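Local coordinates for protein transcriptional regulator, marR family, putative (Sulfolobus solfataricus, PDB 3F3X) that probably acts as a DNA-binding transcription factor of the MarR family, working as a dimer of winged helix-turn-helix subunits, at residues R28-F40 with V103-E117. Residues are numbered along the deposited sequence; the frame is centred on the assembly and turned at random.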
loop_
_atom_site.group_PDB
_atom_site.type_symbol
_atom_site.label_atom_id
_atom_site.label_comp_id
_atom_site.label_asym_id
_atom_site.label_seq_id
_atom_site.Cartn_x
_atom_site.Cartn_y
_atom_site.Cartn_z
ATOM N N ARG A 28 12.052 -1.295 10.732
ATOM C CA ARG A 28 12.214 -2.217 11.846
ATOM C C ARG A 28 12.938 -3.500 11.429
ATOM O O ARG A 28 13.960 -3.860 12.015
ATOM C CB ARG A 28 10.839 -2.585 12.404
ATOM C CG ARG A 28 10.819 -2.944 13.863
ATOM C CD ARG A 28 10.855 -1.692 14.717
ATOM N NE ARG A 28 10.312 -1.995 16.031
ATOM C CZ ARG A 28 9.968 -1.095 16.942
ATOM N NH1 ARG A 28 10.109 0.203 16.705
ATOM N NH2 ARG A 28 9.466 -1.509 18.093
ATOM N N LEU A 29 12.388 -4.206 10.443
ATOM C CA LEU A 29 13.014 -5.445 9.974
ATOM C C LEU A 29 14.403 -5.194 9.372
ATOM O O LEU A 29 15.319 -6.018 9.514
ATOM C CB LEU A 29 12.140 -6.146 8.928
ATOM C CG LEU A 29 10.818 -6.733 9.433
ATOM C CD1 LEU A 29 10.016 -7.277 8.247
ATOM C CD2 LEU A 29 11.085 -7.834 10.458
ATOM N N GLY A 30 14.543 -4.056 8.696
ATOM C CA GLY A 30 15.806 -3.700 8.073
ATOM C C GLY A 30 16.909 -3.460 9.074
ATOM O O GLY A 30 18.001 -4.031 8.973
ATOM N N LYS A 31 16.617 -2.638 10.076
ATOM C CA LYS A 31 17.616 -2.325 11.092
ATOM C C LYS A 31 17.907 -3.456 12.069
ATOM O O LYS A 31 19.050 -3.641 12.481
ATOM C CB LYS A 31 17.200 -1.047 11.821
ATOM C CG LYS A 31 17.243 0.145 10.887
ATOM C CD LYS A 31 16.803 1.415 11.546
ATOM C CE LYS A 31 17.125 2.587 10.647
ATOM N NZ LYS A 31 16.629 3.861 11.222
ATOM N N LEU A 32 16.888 -4.237 12.411
ATOM C CA LEU A 32 17.072 -5.343 13.354
ATOM C C LEU A 32 17.513 -6.660 12.719
ATOM O O LEU A 32 18.264 -7.436 13.324
ATOM C CB LEU A 32 15.772 -5.586 14.134
ATOM C CG LEU A 32 15.266 -4.418 14.987
ATOM C CD1 LEU A 32 13.961 -4.792 15.652
ATOM C CD2 LEU A 32 16.305 -4.060 16.033
ATOM N N MET A 33 17.061 -6.910 11.493
ATOM C CA MET A 33 17.377 -8.177 10.842
ATOM C C MET A 33 17.904 -8.112 9.413
ATOM O O MET A 33 18.195 -9.147 8.814
ATOM C CB MET A 33 16.134 -9.068 10.877
ATOM C CG MET A 33 15.544 -9.239 12.268
ATOM S SD MET A 33 14.036 -10.221 12.287
ATOM C CE MET A 33 14.733 -11.881 12.154
ATOM N N ASN A 34 18.030 -6.905 8.874
ATOM C CA ASN A 34 18.506 -6.717 7.512
ATOM C C ASN A 34 17.565 -7.455 6.562
ATOM O O ASN A 34 17.993 -8.083 5.592
ATOM C CB ASN A 34 19.943 -7.234 7.373
ATOM C CG ASN A 34 20.543 -6.929 6.019
ATOM O OD1 ASN A 34 20.357 -5.839 5.477
ATOM N ND2 ASN A 34 21.283 -7.888 5.467
ATOM N N LEU A 35 16.274 -7.379 6.872
ATOM C CA LEU A 35 15.233 -8.002 6.063
ATOM C C LEU A 35 14.211 -6.944 5.699
ATOM O O LEU A 35 14.143 -5.894 6.335
ATOM C CB LEU A 35 14.515 -9.115 6.836
ATOM C CG LEU A 35 15.279 -10.382 7.217
ATOM C CD1 LEU A 35 14.341 -11.313 7.988
ATOM C CD2 LEU A 35 15.811 -11.068 5.958
ATOM N N SER A 36 13.417 -7.231 4.675
ATOM C CA SER A 36 12.366 -6.323 4.247
ATOM C C SER A 36 11.037 -7.001 4.558
ATOM O O SER A 36 11.003 -8.167 4.958
ATOM C CB SER A 36 12.458 -6.056 2.747
ATOM O OG SER A 36 12.106 -7.210 2.002
ATOM N N TYR A 37 9.945 -6.276 4.372
ATOM C CA TYR A 37 8.626 -6.832 4.622
ATOM C C TYR A 37 8.331 -7.929 3.603
ATOM O O TYR A 37 7.711 -8.940 3.931
ATOM C CB TYR A 37 7.570 -5.739 4.521
ATOM C CG TYR A 37 6.167 -6.202 4.835
ATOM C CD1 TYR A 37 5.896 -6.961 5.974
ATOM C CD2 TYR A 37 5.098 -5.819 4.030
ATOM C CE1 TYR A 37 4.591 -7.321 6.307
ATOM C CE2 TYR A 37 3.791 -6.170 4.354
ATOM C CZ TYR A 37 3.545 -6.915 5.495
ATOM O OH TYR A 37 2.241 -7.210 5.830
ATOM N N LEU A 38 8.775 -7.724 2.367
ATOM C CA LEU A 38 8.555 -8.716 1.319
ATOM C C LEU A 38 9.331 -9.981 1.664
ATOM O O LEU A 38 8.878 -11.090 1.377
ATOM C CB LEU A 38 9.013 -8.186 -0.043
ATOM C CG LEU A 38 8.787 -9.147 -1.216
ATOM C CD1 LEU A 38 7.308 -9.478 -1.323
ATOM C CD2 LEU A 38 9.282 -8.513 -2.514
ATOM N N ASP A 39 10.507 -9.807 2.267
ATOM C CA ASP A 39 11.338 -10.937 2.675
ATOM C C ASP A 39 10.531 -11.776 3.661
ATOM O O ASP A 39 10.501 -13.007 3.574
ATOM C CB ASP A 39 12.611 -10.460 3.378
ATOM C CG ASP A 39 13.635 -9.869 2.426
ATOM O OD1 ASP A 39 14.550 -9.180 2.930
ATOM O OD2 ASP A 39 13.548 -10.098 1.197
ATOM N N PHE A 40 9.895 -11.098 4.611
ATOM C CA PHE A 40 9.078 -11.775 5.606
ATOM C C PHE A 40 7.954 -12.567 4.934
ATOM O O PHE A 40 7.696 -13.716 5.289
ATOM C CB PHE A 40 8.466 -10.763 6.575
ATOM C CG PHE A 40 7.258 -11.279 7.301
ATOM C CD1 PHE A 40 7.383 -12.216 8.327
ATOM C CD2 PHE A 40 5.985 -10.856 6.932
ATOM C CE1 PHE A 40 6.250 -12.717 8.975
ATOM C CE2 PHE A 40 4.853 -11.349 7.569
ATOM C CZ PHE A 40 4.981 -12.282 8.591
ATOM N N VAL A 103 14.647 -17.681 11.250
ATOM C CA VAL A 103 14.568 -16.244 11.025
ATOM C C VAL A 103 13.111 -15.808 10.915
ATOM O O VAL A 103 12.741 -14.741 11.409
ATOM C CB VAL A 103 15.349 -15.829 9.755
ATOM C CG1 VAL A 103 15.049 -14.383 9.395
ATOM C CG2 VAL A 103 16.842 -15.976 10.009
ATOM N N LEU A 104 12.280 -16.629 10.280
ATOM C CA LEU A 104 10.865 -16.298 10.158
ATOM C C LEU A 104 10.218 -16.141 11.538
ATOM O O LEU A 104 9.410 -15.233 11.752
ATOM C CB LEU A 104 10.123 -17.380 9.377
ATOM C CG LEU A 104 8.597 -17.259 9.385
ATOM C CD1 LEU A 104 8.167 -15.902 8.826
ATOM C CD2 LEU A 104 8.001 -18.387 8.553
ATOM N N LEU A 105 10.565 -17.028 12.470
ATOM C CA LEU A 105 10.005 -16.960 13.820
ATOM C C LEU A 105 10.324 -15.612 14.456
ATOM O O LEU A 105 9.470 -14.989 15.086
ATOM C CB LEU A 105 10.563 -18.084 14.697
ATOM C CG LEU A 105 10.128 -19.515 14.369
ATOM C CD1 LEU A 105 10.851 -20.497 15.288
ATOM C CD2 LEU A 105 8.613 -19.638 14.529
ATOM N N GLU A 106 11.561 -15.164 14.275
ATOM C CA GLU A 106 12.006 -13.889 14.821
ATOM C C GLU A 106 11.327 -12.717 14.115
ATOM O O GLU A 106 10.846 -11.792 14.768
ATOM C CB GLU A 106 13.526 -13.772 14.688
ATOM C CG GLU A 106 14.296 -14.753 15.567
ATOM C CD GLU A 106 15.773 -14.824 15.224
ATOM O OE1 GLU A 106 16.292 -13.868 14.607
ATOM O OE2 GLU A 106 16.417 -15.834 15.581
ATOM N N ALA A 107 11.288 -12.752 12.783
ATOM C CA ALA A 107 10.657 -11.674 12.019
ATOM C C ALA A 107 9.172 -11.572 12.380
ATOM O O ALA A 107 8.630 -10.470 12.509
ATOM C CB ALA A 107 10.824 -11.923 10.508
ATOM N N ASN A 108 8.521 -12.723 12.539
ATOM C CA ASN A 108 7.108 -12.762 12.905
ATOM C C ASN A 108 6.914 -12.077 14.253
ATOM O O ASN A 108 5.983 -11.293 14.431
ATOM C CB ASN A 108 6.614 -14.210 12.993
ATOM C CG ASN A 108 5.194 -14.310 13.526
ATOM O OD1 ASN A 108 4.962 -14.823 14.624
ATOM N ND2 ASN A 108 4.238 -13.816 12.755
ATOM N N GLU A 109 7.798 -12.378 15.198
ATOM C CA GLU A 109 7.723 -11.781 16.528
ATOM C C GLU A 109 7.864 -10.261 16.451
ATOM O O GLU A 109 7.113 -9.528 17.095
ATOM C CB GLU A 109 8.832 -12.336 17.424
ATOM C CG GLU A 109 8.628 -12.018 18.892
ATOM C CD GLU A 109 7.861 -13.106 19.615
ATOM O OE1 GLU A 109 6.919 -13.679 19.022
ATOM O OE2 GLU A 109 8.199 -13.384 20.785
ATOM N N VAL A 110 8.841 -9.798 15.674
ATOM C CA VAL A 110 9.086 -8.368 15.507
ATOM C C VAL A 110 7.862 -7.651 14.930
ATOM O O VAL A 110 7.414 -6.642 15.474
ATOM C CB VAL A 110 10.304 -8.107 14.574
ATOM C CG1 VAL A 110 10.356 -6.639 14.174
ATOM C CG2 VAL A 110 11.594 -8.500 15.276
ATOM N N LEU A 111 7.323 -8.174 13.832
ATOM C CA LEU A 111 6.164 -7.555 13.194
ATOM C C LEU A 111 4.885 -7.641 14.019
ATOM O O LEU A 111 4.118 -6.676 14.083
ATOM C CB LEU A 111 5.921 -8.175 11.815
ATOM C CG LEU A 111 7.001 -7.873 10.776
ATOM C CD1 LEU A 111 6.606 -8.477 9.426
ATOM C CD2 LEU A 111 7.178 -6.358 10.655
ATOM N N ARG A 112 4.659 -8.795 14.643
ATOM C CA ARG A 112 3.468 -9.019 15.461
ATOM C C ARG A 112 3.409 -8.051 16.647
ATOM O O ARG A 112 2.360 -7.466 16.936
ATOM C CB ARG A 112 3.464 -10.456 15.981
ATOM C CG ARG A 112 2.142 -10.928 16.565
ATOM C CD ARG A 112 2.358 -12.220 17.337
ATOM N NE ARG A 112 3.240 -11.987 18.478
ATOM C CZ ARG A 112 3.993 -12.916 19.058
ATOM N NH1 ARG A 112 3.982 -14.165 18.607
ATOM N NH2 ARG A 112 4.765 -12.589 20.085
ATOM N N ASN A 113 4.533 -7.897 17.342
ATOM C CA ASN A 113 4.594 -6.996 18.491
ATOM C C ASN A 113 4.438 -5.546 18.047
ATOM O O ASN A 113 3.749 -4.760 18.700
ATOM C CB ASN A 113 5.919 -7.164 19.249
ATOM C CG ASN A 113 6.026 -8.509 19.949
ATOM O OD1 ASN A 113 5.017 -9.107 20.309
ATOM N ND2 ASN A 113 7.250 -8.982 20.156
ATOM N N LEU A 114 5.076 -5.201 16.933
ATOM C CA LEU A 114 5.003 -3.849 16.396
ATOM C C LEU A 114 3.555 -3.493 16.075
ATOM O O LEU A 114 3.066 -2.442 16.472
ATOM C CB LEU A 114 5.848 -3.725 15.125
ATOM C CG LEU A 114 5.858 -2.340 14.474
ATOM C CD1 LEU A 114 6.364 -1.308 15.471
ATOM C CD2 LEU A 114 6.737 -2.360 13.237
ATOM N N VAL A 115 2.866 -4.374 15.359
ATOM C CA VAL A 115 1.474 -4.114 15.002
ATOM C C VAL A 115 0.588 -4.114 16.239
ATOM O O VAL A 115 -0.306 -3.276 16.387
ATOM C CB VAL A 115 0.951 -5.153 13.998
ATOM C CG1 VAL A 115 -0.531 -4.904 13.725
ATOM C CG2 VAL A 115 1.753 -5.047 12.702
ATOM N N ASN A 116 0.834 -5.062 17.129
ATOM C CA ASN A 116 0.058 -5.128 18.356
ATOM C C ASN A 116 0.224 -3.834 19.142
ATOM O O ASN A 116 -0.743 -3.293 19.667
ATOM C CB ASN A 116 0.533 -6.303 19.210
ATOM C CG ASN A 116 -0.095 -6.321 20.607
ATOM O OD1 ASN A 116 0.499 -5.840 21.577
ATOM N ND2 ASN A 116 -1.294 -6.888 20.712
ATOM N N GLU A 117 1.457 -3.344 19.222
ATOM C CA GLU A 117 1.729 -2.108 19.972
ATOM C C GLU A 117 0.965 -0.933 19.391
ATOM O O GLU A 117 0.323 -0.164 20.091
ATOM C CB GLU A 117 3.219 -1.747 19.953
ATOM C CG GLU A 117 3.683 -1.070 18.655
ATOM C CD GLU A 117 5.046 -0.418 18.759
ATOM O OE1 GLU A 117 5.097 0.823 18.913
ATOM O OE2 GLU A 117 6.067 -1.138 18.699
HETATM O O HOH W 1 8.614 0.079 19.687
#
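Phe40 and Met33 push as knobs into two neighbouring holes of helix 98-118 that share Ala107. In this winged helix-turn-helix fold of the MarR family, the end of helix 3-33 and the start of helix 37-48 thus both pack on the helix that follows the wing strands 80-85 and 92-96. Phe40 sits among Leu104, Ala107, Asn108 and Leu111. Leu111 CD1 lies over one face of its ring, a CH-pi contact of 3.6 Å to the centroid and 18° off the normal. Leu111 CD1 also meets Tyr37 CD1 at the ring edge, 3.8 Å away, while Tyr37 OH is hydrogen-bonded to Asn12 OD1 of the second subunit, so the packing continues into the dimer.

Met33 fills the other hole, between Val103, Glu106, Ala107 and Val110. A bend at chi3 (78°) lays Met33 CE against Glu106 CB, 3.4 Å away, with SD beside Ala107. Leu35 CD1 and Val103 CG1 meet tip to tip at a tight 3.5 Å. Leu29 crosses Leu111 at about a right angle, Leu29 CD1 lying 3.8 Å from each Leu111 methyl; in the reverse direction Val110 is a knob among Arg28, Leu29, Leu32 and Met33.

Arg28 and Glu117 make at most a weak, charge-only pairing, doubtful in detail because the Glu117 side chain is strained; no N-H points at the oxygen. The exposed Arg28 lays its guanidinium over buried Leu114, whose CD1 sits 3.9 Å from Arg28 CZ.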